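PDB 2FP3: caspase Nc subunit 1 from Drosophila melanogaster, which acts as an initiator caspase, a cysteine endopeptidase involved in activating the cascade of caspases that executes apoptosis. Local coordinates for residues A[82-87]-A[255-260]; A[90-95]-A[261-266]; A[123-128]-A[169-174]; A[53-56]-A[60-63]. The protein carries 2 engineered substitutions. All coordinates share one frame; numbering follows the deposited sequence.

Contact 1. Residues A[82-87]-A[255-260]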
loop_
_atom_site.group_PDB
_atom_site.type_symbol
_atom_site.label_atom_id
_atom_site.label_comp_id
_atom_site.label_asym_id
_atom_site.label_seq_id
_atom_site.Cartn_x
_atom_site.Cartn_y
_atom_site.Cartn_z
ATOM N N ALA A 82 -1.373 1.626 -16.057
ATOM C CA ALA A 82 -0.767 1.248 -14.788
ATOM C C ALA A 82 0.387 2.163 -14.397
ATOM O O ALA A 82 0.511 2.550 -13.231
ATOM C CB ALA A 82 -0.287 -0.198 -14.853
ATOM N N GLU A 83 1.235 2.508 -15.362
ATOM C CA GLU A 83 2.371 3.377 -15.077
ATOM C C GLU A 83 1.904 4.692 -14.469
ATOM O O GLU A 83 2.644 5.344 -13.735
ATOM C CB GLU A 83 3.192 3.646 -16.345
ATOM C CG GLU A 83 2.430 4.303 -17.485
ATOM C CD GLU A 83 1.339 3.416 -18.048
ATOM O OE1 GLU A 83 1.636 2.261 -18.422
ATOM O OE2 GLU A 83 0.181 3.877 -18.121
ATOM N N LYS A 84 0.669 5.074 -14.766
ATOM C CA LYS A 84 0.120 6.311 -14.229
ATOM C C LYS A 84 0.024 6.189 -12.709
ATOM O O LYS A 84 0.168 7.174 -11.982
ATOM C CB LYS A 84 -1.270 6.577 -14.821
ATOM C CG LYS A 84 -1.674 8.051 -14.873
ATOM C CD LYS A 84 -1.798 8.687 -13.492
ATOM C CE LYS A 84 -2.281 10.128 -13.600
ATOM N NZ LYS A 84 -2.466 10.779 -12.277
ATOM N N ASP A 85 -0.222 4.971 -12.233
ATOM C CA ASP A 85 -0.326 4.731 -10.802
ATOM C C ASP A 85 1.061 4.796 -10.150
ATOM O O ASP A 85 1.245 5.404 -9.092
ATOM C CB ASP A 85 -0.981 3.368 -10.535
ATOM C CG ASP A 85 -2.402 3.280 -11.084
ATOM O OD1 ASP A 85 -3.144 4.276 -10.985
ATOM O OD2 ASP A 85 -2.782 2.208 -11.603
ATOM N N SER A 86 2.037 4.170 -10.790
ATOM C CA SER A 86 3.394 4.172 -10.278
ATOM C C SER A 86 3.867 5.598 -10.031
ATOM O O SER A 86 4.500 5.877 -9.012
ATOM C CB SER A 86 4.325 3.494 -11.276
ATOM O OG SER A 86 3.895 2.178 -11.540
ATOM N N LYS A 87 3.550 6.493 -10.965
ATOM C CA LYS A 87 3.949 7.893 -10.854
ATOM C C LYS A 87 3.280 8.550 -9.655
ATOM O O LYS A 87 3.932 9.233 -8.862
ATOM C CB LYS A 87 3.573 8.664 -12.124
ATOM C CG LYS A 87 4.092 8.054 -13.424
ATOM C CD LYS A 87 3.554 8.811 -14.642
ATOM C CE LYS A 87 3.851 8.088 -15.956
ATOM N NZ LYS A 87 5.306 8.005 -16.261
ATOM N N TYR A 255 -9.042 3.572 -7.304
ATOM C CA TYR A 255 -8.841 3.483 -5.864
ATOM C C TYR A 255 -7.513 4.169 -5.538
ATOM O O TYR A 255 -7.440 5.044 -4.671
ATOM C CB TYR A 255 -8.763 2.015 -5.442
ATOM C CG TYR A 255 -8.353 1.827 -4.004
ATOM C CD1 TYR A 255 -9.295 1.880 -2.979
ATOM C CD2 TYR A 255 -7.021 1.598 -3.663
ATOM C CE1 TYR A 255 -8.926 1.702 -1.651
ATOM C CE2 TYR A 255 -6.639 1.420 -2.332
ATOM C CZ TYR A 255 -7.601 1.469 -1.333
ATOM O OH TYR A 255 -7.250 1.242 -0.019
ATOM N N ILE A 256 -6.463 3.760 -6.247
ATOM C CA ILE A 256 -5.131 4.324 -6.060
ATOM C C ILE A 256 -5.086 5.829 -6.281
ATOM O O ILE A 256 -4.499 6.564 -5.480
ATOM C CB ILE A 256 -4.113 3.672 -7.006
ATOM C CG1 ILE A 256 -3.794 2.265 -6.523
ATOM C CG2 ILE A 256 -2.836 4.494 -7.051
ATOM C CD1 ILE A 256 -2.905 1.509 -7.465
ATOM N N GLN A 257 -5.695 6.293 -7.366
ATOM C CA GLN A 257 -5.687 7.721 -7.651
ATOM C C GLN A 257 -6.388 8.509 -6.557
ATOM O O GLN A 257 -5.858 9.509 -6.062
ATOM C CB GLN A 257 -6.343 8.000 -9.006
ATOM C CG GLN A 257 -5.581 7.396 -10.179
ATOM C CD GLN A 257 -4.130 7.849 -10.232
ATOM O OE1 GLN A 257 -3.216 7.030 -10.361
ATOM N NE2 GLN A 257 -3.913 9.157 -10.135
ATOM N N LYS A 258 -7.573 8.047 -6.170
ATOM C CA LYS A 258 -8.350 8.714 -5.139
ATOM C C LYS A 258 -7.568 8.695 -3.829
ATOM O O LYS A 258 -7.604 9.652 -3.045
ATOM C CB LYS A 258 -9.695 8.009 -4.961
ATOM C CG LYS A 258 -10.756 8.902 -4.354
ATOM C CD LYS A 258 -11.017 10.120 -5.236
ATOM C CE LYS A 258 -11.933 11.122 -4.544
ATOM N NZ LYS A 258 -12.230 12.321 -5.376
ATOM N N PHE A 259 -6.863 7.590 -3.597
ATOM C CA PHE A 259 -6.058 7.451 -2.393
ATOM C C PHE A 259 -4.974 8.524 -2.344
ATOM O O PHE A 259 -4.817 9.219 -1.336
ATOM C CB PHE A 259 -5.403 6.072 -2.349
ATOM C CG PHE A 259 -4.456 5.898 -1.203
ATOM C CD1 PHE A 259 -4.905 6.019 0.111
ATOM C CD2 PHE A 259 -3.110 5.636 -1.431
ATOM C CE1 PHE A 259 -4.026 5.879 1.180
ATOM C CE2 PHE A 259 -2.224 5.495 -0.363
ATOM C CZ PHE A 259 -2.684 5.618 0.940
ATOM N N CYS A 260 -4.224 8.654 -3.434
ATOM C CA CYS A 260 -3.164 9.643 -3.497
ATOM C C CYS A 260 -3.734 11.043 -3.384
ATOM O O CYS A 260 -3.117 11.918 -2.769
ATOM C CB CYS A 260 -2.380 9.501 -4.797
ATOM S SG CYS A 260 -1.443 7.961 -4.918
#
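In the layer of helices on one face of the caspase sheet, helix 82-95 and helix 251-266 run side by side, and Asp-85 meets Ile-256 and Gln-257 near their beginnings. The two short segments are close to parallel, 22° apart, with an axis separation of 9.9 Å. Asp-85 and Ile-256 are level with each other. Ile-256 points at the facing helix; its CG2 lies 4.0 Å from OD1 of Asp-85, and its CD1 reaches CG of the same carboxylate at 4.1 Å, so one aliphatic side chain touches the aspartate through both of its branches. Gln-257, bent at chi2 (-56°), turns its amide into the gap between the helices, where its plane lies within 27° of the carboxylate plane of Asp-85. CD of Gln-257 is 3.8 Å from OD1 of Asp-85 and 3.9 Å from NZ of Lys-84, which puts the amide between an acid and a base borne by consecutive residues. Lys-84 gets there because its chain bends at chi2 and then stays extended to NZ along the more exposed side of the groove. The other carboxylate oxygen, OD2 of Asp-85, is hydrogen-bonded to Ser-253, an earlier residue of the partner helix. Asp-85 and Ile-256 both pack on Met-135 of strand 130-139, beneath the two helices, while Tyr-255 and Phe-259 reach across to helix 272-284.

Contact 2. Residues A[90-95]-A[261-266]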
loop_
_atom_site.group_PDB
_atom_site.type_symbol
_atom_site.label_atom_id
_atom_site.label_comp_id
_atom_site.label_asym_id
_atom_site.label_seq_id
_atom_site.Cartn_x
_atom_site.Cartn_y
_atom_site.Cartn_z
ATOM N N ILE A 90 4.737 7.045 -6.361
ATOM C CA ILE A 90 6.094 7.523 -6.142
ATOM C C ILE A 90 6.070 8.986 -5.725
ATOM O O ILE A 90 6.648 9.358 -4.705
ATOM C CB ILE A 90 6.972 7.334 -7.404
ATOM C CG1 ILE A 90 7.280 5.846 -7.582
ATOM C CG2 ILE A 90 8.293 8.102 -7.262
ATOM C CD1 ILE A 90 7.810 5.476 -8.962
ATOM N N HIS A 91 5.389 9.815 -6.499
ATOM C CA HIS A 91 5.306 11.227 -6.159
ATOM C C HIS A 91 4.828 11.425 -4.713
ATOM O O HIS A 91 5.475 12.112 -3.921
ATOM C CB HIS A 91 4.347 11.951 -7.105
ATOM C CG HIS A 91 3.954 13.310 -6.621
ATOM N ND1 HIS A 91 4.852 14.351 -6.528
ATOM C CD2 HIS A 91 2.783 13.777 -6.135
ATOM C CE1 HIS A 91 4.250 15.402 -5.999
ATOM N NE2 HIS A 91 2.993 15.079 -5.751
ATOM N N LEU A 92 3.693 10.823 -4.380
ATOM C CA LEU A 92 3.122 10.938 -3.042
ATOM C C LEU A 92 4.069 10.524 -1.920
ATOM O O LEU A 92 4.168 11.216 -0.892
ATOM C CB LEU A 92 1.852 10.093 -2.929
ATOM C CG LEU A 92 1.312 9.906 -1.508
ATOM C CD1 LEU A 92 0.858 11.243 -0.966
ATOM C CD2 LEU A 92 0.152 8.910 -1.519
ATOM N N PHE A 93 4.755 9.397 -2.097
ATOM C CA PHE A 93 5.647 8.944 -1.047
ATOM C C PHE A 93 6.969 9.689 -0.976
ATOM O O PHE A 93 7.636 9.669 0.065
ATOM C CB PHE A 93 5.824 7.420 -1.108
ATOM C CG PHE A 93 4.612 6.676 -0.611
ATOM C CD1 PHE A 93 3.602 6.292 -1.487
ATOM C CD2 PHE A 93 4.412 6.490 0.755
ATOM C CE1 PHE A 93 2.410 5.748 -1.014
ATOM C CE2 PHE A 93 3.219 5.946 1.241
ATOM C CZ PHE A 93 2.214 5.578 0.347
ATOM N N GLN A 94 7.346 10.362 -2.061
ATOM C CA GLN A 94 8.564 11.171 -2.025
ATOM C C GLN A 94 8.271 12.364 -1.121
ATOM O O GLN A 94 9.122 12.796 -0.355
ATOM C CB GLN A 94 8.945 11.676 -3.408
ATOM C CG GLN A 94 9.627 10.639 -4.270
ATOM C CD GLN A 94 10.224 11.240 -5.521
ATOM O OE1 GLN A 94 9.560 11.989 -6.247
ATOM N NE2 GLN A 94 11.486 10.911 -5.789
ATOM N N GLU A 95 7.047 12.878 -1.208
ATOM C CA GLU A 95 6.632 14.006 -0.396
ATOM C C GLU A 95 6.416 13.565 1.050
ATOM O O GLU A 95 6.409 14.395 1.967
ATOM C CB GLU A 95 5.354 14.615 -0.971
ATOM C CG GLU A 95 5.484 14.988 -2.438
ATOM C CD GLU A 95 6.474 16.120 -2.678
ATOM O OE1 GLU A 95 7.036 16.192 -3.792
ATOM O OE2 GLU A 95 6.683 16.944 -1.765
ATOM N N GLN A 261 -4.909 11.266 -3.970
ATOM C CA GLN A 261 -5.521 12.589 -3.888
ATOM C C GLN A 261 -5.841 12.904 -2.436
ATOM O O GLN A 261 -5.458 13.962 -1.928
ATOM C CB GLN A 261 -6.803 12.665 -4.730
ATOM C CG GLN A 261 -6.608 12.293 -6.195
ATOM C CD GLN A 261 -7.847 12.547 -7.051
ATOM O OE1 GLN A 261 -8.968 12.201 -6.668
ATOM N NE2 GLN A 261 -7.640 13.140 -8.226
ATOM N N VAL A 262 -6.537 11.978 -1.773
ATOM C CA VAL A 262 -6.926 12.138 -0.368
ATOM C C VAL A 262 -5.698 12.250 0.534
ATOM O O VAL A 262 -5.692 13.008 1.504
ATOM C CB VAL A 262 -7.788 10.943 0.114
ATOM C CG1 VAL A 262 -8.109 11.090 1.608
ATOM C CG2 VAL A 262 -9.070 10.861 -0.714
ATOM N N MET A 263 -4.665 11.473 0.226
ATOM C CA MET A 263 -3.437 11.527 0.999
ATOM C C MET A 263 -2.836 12.926 0.832
ATOM O O MET A 263 -2.476 13.572 1.812
ATOM C CB MET A 263 -2.450 10.464 0.498
ATOM C CG MET A 263 -2.719 9.055 0.999
ATOM S SD MET A 263 -2.333 8.888 2.764
ATOM C CE MET A 263 -0.560 8.607 2.668
ATOM N N ALA A 264 -2.752 13.393 -0.411
ATOM C CA ALA A 264 -2.191 14.707 -0.709
ATOM C C ALA A 264 -2.869 15.843 0.045
ATOM O O ALA A 264 -2.199 16.762 0.517
ATOM C CB ALA A 264 -2.264 14.974 -2.201
ATOM N N ASP A 265 -4.193 15.785 0.163
ATOM C CA ASP A 265 -4.924 16.844 0.846
ATOM C C ASP A 265 -5.093 16.666 2.349
ATOM O O ASP A 265 -5.260 17.650 3.071
ATOM C CB ASP A 265 -6.300 17.038 0.200
ATOM C CG ASP A 265 -6.211 17.391 -1.293
ATOM O OD1 ASP A 265 -5.404 18.281 -1.654
ATOM O OD2 ASP A 265 -6.951 16.787 -2.102
ATOM N N HIS A 266 -5.017 15.434 2.846
ATOM C CA HIS A 266 -5.224 15.237 4.274
ATOM C C HIS A 266 -4.147 14.562 5.118
ATOM O O HIS A 266 -4.264 14.531 6.339
ATOM C CB HIS A 266 -6.543 14.503 4.481
ATOM C CG HIS A 266 -7.707 15.171 3.828
ATOM N ND1 HIS A 266 -8.296 14.685 2.679
ATOM C CD2 HIS A 266 -8.377 16.302 4.150
ATOM C CE1 HIS A 266 -9.281 15.489 2.323
ATOM N NE2 HIS A 266 -9.350 16.477 3.199
#
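Leu-92 and Met-263 make the apolar part of this contact, where the second halves of helix 82-95 and helix 251-266 face each other. Both point into the interface and their side chains meet at about a right angle. CD2 of Leu-92 lies 3.6 Å from CB of Met-263, and CD1 of Leu-92 is 3.7 Å from the same CB, so the forked end of the leucine straddles the root of the methionine. With CG anti to the backbone N (chi1 168°), Leu-92 sends both methyls across the gap. Met-263 folds at chi2 and chi3, and touches Leu-92 chiefly with CB and CG, its folded end lying a little farther off. The leucine's second methyl also nears the neighbouring backbone, CD1 of Leu-92 standing 4.2 Å from N of Ala-264. Within helix 82-95, CG of Leu-92 sits 4.2 Å above the plane of the Phe-93 ring, toward its rim.

Polar bonding runs around the interface. His-91 gives both ring nitrogens to carbonyls of the N-terminal stretch, ND1 to Val-31 and NE2 to Pro-34, which is consistent with a protonated imidazole. Backbone hydrogen bonds tie Ala-264 to Lys-37.

No hydrogen bond or charge pair crosses between the two segments: buried hydrocarbon carries the contact, so it rests on close packing of the branched leucine end against the methionine stem and not on polar pairing.

Contact 3. Residues A[123-128]-A[169-174]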
loop_
_atom_site.group_PDB
_atom_site.type_symbol
_atom_site.label_atom_id
_atom_site.label_comp_id
_atom_site.label_asym_id
_atom_site.label_seq_id
_atom_site.Cartn_x
_atom_site.Cartn_y
_atom_site.Cartn_z
ATOM N N TYR A 123 17.661 -0.636 5.559
ATOM C CA TYR A 123 16.677 0.445 5.426
ATOM C C TYR A 123 15.436 0.230 6.279
ATOM O O TYR A 123 14.996 1.128 6.996
ATOM C CB TYR A 123 16.237 0.623 3.966
ATOM C CG TYR A 123 17.331 1.052 3.013
ATOM C CD1 TYR A 123 17.971 0.121 2.186
ATOM C CD2 TYR A 123 17.718 2.395 2.923
ATOM C CE1 TYR A 123 18.969 0.517 1.287
ATOM C CE2 TYR A 123 18.713 2.800 2.027
ATOM C CZ TYR A 123 19.331 1.857 1.216
ATOM O OH TYR A 123 20.308 2.251 0.335
ATOM N N VAL A 124 14.860 -0.959 6.181
ATOM C CA VAL A 124 13.668 -1.275 6.944
ATOM C C VAL A 124 13.979 -1.458 8.426
ATOM O O VAL A 124 13.132 -1.205 9.284
ATOM C CB VAL A 124 12.993 -2.550 6.394
ATOM C CG1 VAL A 124 11.951 -3.045 7.375
ATOM C CG2 VAL A 124 12.347 -2.249 5.039
ATOM N N GLN A 125 15.194 -1.898 8.723
ATOM C CA GLN A 125 15.596 -2.121 10.102
ATOM C C GLN A 125 15.395 -0.869 10.939
ATOM O O GLN A 125 14.986 -0.942 12.097
ATOM C CB GLN A 125 17.065 -2.558 10.157
ATOM C CG GLN A 125 17.651 -2.636 11.553
ATOM C CD GLN A 125 19.041 -3.256 11.572
ATOM O OE1 GLN A 125 19.901 -2.915 10.752
ATOM N NE2 GLN A 125 19.269 -4.163 12.513
ATOM N N ASN A 126 15.659 0.287 10.346
ATOM C CA ASN A 126 15.524 1.530 11.081
ATOM C C ASN A 126 14.370 2.429 10.660
ATOM O O ASN A 126 14.223 3.539 11.182
ATOM C CB ASN A 126 16.842 2.294 10.995
ATOM C CG ASN A 126 18.005 1.478 11.523
ATOM O OD1 ASN A 126 17.921 0.878 12.609
ATOM N ND2 ASN A 126 19.091 1.440 10.765
ATOM N N THR A 127 13.543 1.959 9.730
ATOM C CA THR A 127 12.444 2.776 9.274
ATOM C C THR A 127 11.342 2.804 10.313
ATOM O O THR A 127 11.214 1.884 11.132
ATOM C CB THR A 127 11.864 2.271 7.929
ATOM O OG1 THR A 127 11.000 3.278 7.397
ATOM C CG2 THR A 127 11.071 0.968 8.115
ATOM N N GLU A 128 10.540 3.861 10.270
ATOM C CA GLU A 128 9.446 4.011 11.210
ATOM C C GLU A 128 8.158 3.399 10.694
ATOM O O GLU A 128 7.261 3.115 11.482
ATOM C CB GLU A 128 9.191 5.500 11.505
ATOM C CG GLU A 128 10.294 6.198 12.300
ATOM C CD GLU A 128 10.079 7.694 12.411
ATOM O OE1 GLU A 128 10.142 8.392 11.383
ATOM O OE2 GLU A 128 9.843 8.172 13.535
ATOM N N CYS A 169 9.749 -11.084 9.860
ATOM C CA CYS A 169 10.054 -9.663 9.783
ATOM C C CYS A 169 10.397 -9.030 11.111
ATOM O O CYS A 169 9.708 -8.127 11.583
ATOM C CB CYS A 169 8.909 -8.898 9.128
ATOM S SG CYS A 169 8.830 -9.152 7.364
ATOM N N PRO A 170 11.514 -9.468 11.708
ATOM C CA PRO A 170 11.983 -8.959 12.998
ATOM C C PRO A 170 11.985 -7.436 13.011
ATOM O O PRO A 170 11.601 -6.811 14.001
ATOM C CB PRO A 170 13.399 -9.517 13.096
ATOM C CG PRO A 170 13.372 -10.735 12.229
ATOM C CD PRO A 170 12.537 -10.319 11.068
ATOM N N TYR A 171 12.421 -6.854 11.898
ATOM C CA TYR A 171 12.519 -5.397 11.769
ATOM C C TYR A 171 11.199 -4.630 11.766
ATOM O O TYR A 171 11.211 -3.405 11.878
ATOM C CB TYR A 171 13.307 -5.032 10.501
ATOM C CG TYR A 171 14.735 -5.555 10.470
ATOM C CD1 TYR A 171 15.493 -5.498 9.303
ATOM C CD2 TYR A 171 15.330 -6.091 11.610
ATOM C CE1 TYR A 171 16.811 -5.959 9.272
ATOM C CE2 TYR A 171 16.644 -6.550 11.593
ATOM C CZ TYR A 171 17.380 -6.480 10.428
ATOM O OH TYR A 171 18.688 -6.904 10.434
ATOM N N LEU A 172 10.069 -5.329 11.639
ATOM C CA LEU A 172 8.777 -4.647 11.611
ATOM C C LEU A 172 7.889 -4.892 12.830
ATOM O O LEU A 172 6.754 -4.407 12.895
ATOM C CB LEU A 172 8.025 -5.001 10.324
ATOM C CG LEU A 172 8.687 -4.481 9.040
ATOM C CD1 LEU A 172 7.912 -4.969 7.836
ATOM C CD2 LEU A 172 8.728 -2.970 9.053
ATOM N N VAL A 173 8.414 -5.634 13.803
ATOM C CA VAL A 173 7.680 -5.915 15.030
ATOM C C VAL A 173 7.329 -4.579 15.700
ATOM O O VAL A 173 8.199 -3.729 15.904
ATOM C CB VAL A 173 8.532 -6.779 15.974
ATOM C CG1 VAL A 173 7.834 -6.953 17.307
ATOM C CG2 VAL A 173 8.798 -8.142 15.323
ATOM N N ASN A 174 6.048 -4.393 16.011
ATOM C CA ASN A 174 5.565 -3.163 16.638
ATOM C C ASN A 174 5.704 -1.928 15.764
ATOM O O ASN A 174 5.731 -0.805 16.263
ATOM C CB ASN A 174 6.271 -2.914 17.965
ATOM C CG ASN A 174 5.921 -3.954 19.004
ATOM O OD1 ASN A 174 6.794 -4.664 19.502
ATOM N ND2 ASN A 174 4.637 -4.057 19.330
#
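Gln-125 lies over the ring of Tyr-171, joining the last turn of helix 122-126 to the short 3-10 turn at 170-172. Its CB stands over one face of that ring, 3.6 Å from the centroid and 20° off the normal, a CH-pi contact displaced toward CD1. CG is next, and with chi1 at 172° and the chain extended beyond CG the side chain keeps over the ring as it travels outward; CG of Gln-125 is 4.0 Å from CZ of Tyr-171. CD comes to 3.8 Å from the same CZ, and here the amide flattens against the tyrosine, the two planes 24° apart and stacked. At the tip, NE2 of Gln-125 lies 3.5 Å from OH of Tyr-171, with an angle too poor for a hydrogen bond. The glutamine thus runs slantwise over the ring, from its CD1-CE1 side across the middle to the hydroxyl end, and the pair forms the more exposed side of the contact.

Val-124 supplies the buried side. Its CG1 meets CD2 of Leu-172 at 3.6 Å, the side chains crossing at about a right angle, and also touches CB of Tyr-171 at 3.9 Å. Behind it, Val-124 packs on Val-63 of strand 62-68 and Val-118 of helix 108-119.

Lys-175 places NZ among the carbonyls at this junction, with hydrogen bonds to O of Gln-125 and O of Thr-127. The arrangement belongs to the alpha/beta caspase fold: a helix end leading into strand 130-139 packs against the loop entering strand 177-181, the strand that precedes Ala-184, the inferred position of the catalytic residue, which is changed in this structure.

Contact 4. Residues A[53-56]-A[60-63]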
loop_
_atom_site.group_PDB
_atom_site.type_symbol
_atom_site.label_atom_id
_atom_site.label_comp_id
_atom_site.label_asym_id
_atom_site.label_seq_id
_atom_site.Cartn_x
_atom_site.Cartn_y
_atom_site.Cartn_z
ATOM N N TYR A 53 1.659 5.647 16.432
ATOM C CA TYR A 53 2.928 5.094 15.975
ATOM C C TYR A 53 3.893 6.240 15.780
ATOM O O TYR A 53 3.527 7.286 15.233
ATOM C CB TYR A 53 2.785 4.347 14.648
ATOM C CG TYR A 53 2.000 3.054 14.735
ATOM C CD1 TYR A 53 2.524 1.928 15.377
ATOM C CD2 TYR A 53 0.722 2.968 14.176
ATOM C CE1 TYR A 53 1.776 0.730 15.461
ATOM C CE2 TYR A 53 -0.026 1.804 14.252
ATOM C CZ TYR A 53 0.491 0.686 14.891
ATOM O OH TYR A 53 -0.293 -0.445 14.948
ATOM N N LYS A 54 5.129 6.036 16.219
ATOM C CA LYS A 54 6.154 7.061 16.087
ATOM C C LYS A 54 6.438 7.353 14.612
ATOM O O LYS A 54 6.741 6.445 13.840
ATOM C CB LYS A 54 7.431 6.610 16.798
ATOM C CG LYS A 54 8.465 7.716 16.982
ATOM C CD LYS A 54 9.715 7.228 17.739
ATOM C CE LYS A 54 10.647 6.404 16.843
ATOM N NZ LYS A 54 11.200 7.224 15.719
ATOM N N MET A 55 6.319 8.620 14.236
ATOM C CA MET A 55 6.563 9.082 12.872
ATOM C C MET A 55 7.203 10.469 12.939
ATOM O O MET A 55 6.613 11.459 12.496
ATOM C CB MET A 55 5.251 9.180 12.096
ATOM C CG MET A 55 4.586 7.850 11.843
ATOM S SD MET A 55 5.581 6.801 10.791
ATOM C CE MET A 55 4.958 7.227 9.164
ATOM N N GLN A 56 8.419 10.540 13.469
ATOM C CA GLN A 56 9.091 11.825 13.617
ATOM C C GLN A 56 10.569 11.898 13.218
ATOM O O GLN A 56 11.182 12.960 13.342
ATOM C CB GLN A 56 8.911 12.294 15.063
ATOM C CG GLN A 56 9.017 11.160 16.069
ATOM C CD GLN A 56 8.597 11.558 17.485
ATOM O OE1 GLN A 56 7.441 11.919 17.735
ATOM N NE2 GLN A 56 9.540 11.485 18.420
ATOM N N ASN A 60 14.224 8.385 8.121
ATOM C CA ASN A 60 13.713 7.032 8.235
ATOM C C ASN A 60 12.201 7.026 8.453
ATOM O O ASN A 60 11.672 6.163 9.149
ATOM C CB ASN A 60 14.406 6.341 9.407
ATOM C CG ASN A 60 15.818 5.906 9.076
ATOM O OD1 ASN A 60 16.018 4.939 8.354
ATOM N ND2 ASN A 60 16.800 6.623 9.600
ATOM N N ARG A 61 11.508 7.989 7.853
ATOM C CA ARG A 61 10.065 8.107 8.016
ATOM C C ARG A 61 9.321 6.870 7.531
ATOM O O ARG A 61 8.380 6.420 8.183
ATOM C CB ARG A 61 9.548 9.360 7.296
ATOM C CG ARG A 61 8.090 9.673 7.558
ATOM C CD ARG A 61 7.747 9.571 9.049
ATOM N NE ARG A 61 8.499 10.520 9.868
ATOM C CZ ARG A 61 8.284 11.832 9.896
ATOM N NH1 ARG A 61 7.326 12.367 9.149
ATOM N NH2 ARG A 61 9.033 12.614 10.658
ATOM N N GLY A 62 9.744 6.316 6.398
ATOM C CA GLY A 62 9.091 5.123 5.893
ATOM C C GLY A 62 9.734 4.482 4.678
ATOM O O GLY A 62 10.557 5.094 3.980
ATOM N N VAL A 63 9.372 3.225 4.434
ATOM C CA VAL A 63 9.871 2.490 3.282
ATOM C C VAL A 63 8.660 2.002 2.490
ATOM O O VAL A 63 7.727 1.414 3.050
ATOM C CB VAL A 63 10.706 1.249 3.690
ATOM C CG1 VAL A 63 10.922 0.356 2.473
ATOM C CG2 VAL A 63 12.071 1.671 4.272
#
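Met-55 and Gln-56 are the residues of this loop that lie against Arg-61, just ahead of strand 62-68. The segment enters with Tyr-53, whose OH is hydrogen-bonded to Asp-232. Lys-54 follows and forms a salt bridge with Glu-128. Met-55 packs its side chain on the arginine stem: CE of Met-55 touches CD of Arg-61 at 3.6 Å, and SD of Met-55 lies 3.9 Å from that CD. Its carbonyl oxygen sits above the centre of the guanidinium face, with O of Met-55 3.1 Å from CZ of Arg-61; placed there it accepts no hydrogen bond from the arginine, and takes one from Asn-310 instead. At Gln-56 the backbone approaches the same group obliquely, CA of Gln-56 lying 3.1 Å from NH2 of Arg-61. Bends at chi2 (46°) and chi3 (62°) fold the arginine back against the loop. Its strong polar bonds go outside the two segments, NE in a salt bridge to Glu-128 and NH2 to O of Phe-313, so the guanidinium is held by partners beyond the loop, while O of Met-55 covers one face. Strand 62-68 leaves from here into the sheet, between strands 98-103 and 130-139, with the C-terminal tail packed alongside.

Overall arrangement
Contacts 1 and 2 join the same two helices, 82-95 and 251-266, and meet where Cys-260 packs on Leu-92. Along that seam the chemistry changes, from an acid, a base and an amide set beside one isoleucine at the partly buried start in contact 1 to buried hydrocarbon in contact 2. Contact 3 lies on the other side of the chain's centre from contact 1, with a buried aliphatic side and a more exposed amide-on-ring stack. Contact 4 is buried yet built round a charged guanidinium. Contacts 3 and 4 adjoin through Glu-128, whereas contact 1 stays about 11 Å from contact 4 at the nearest atoms.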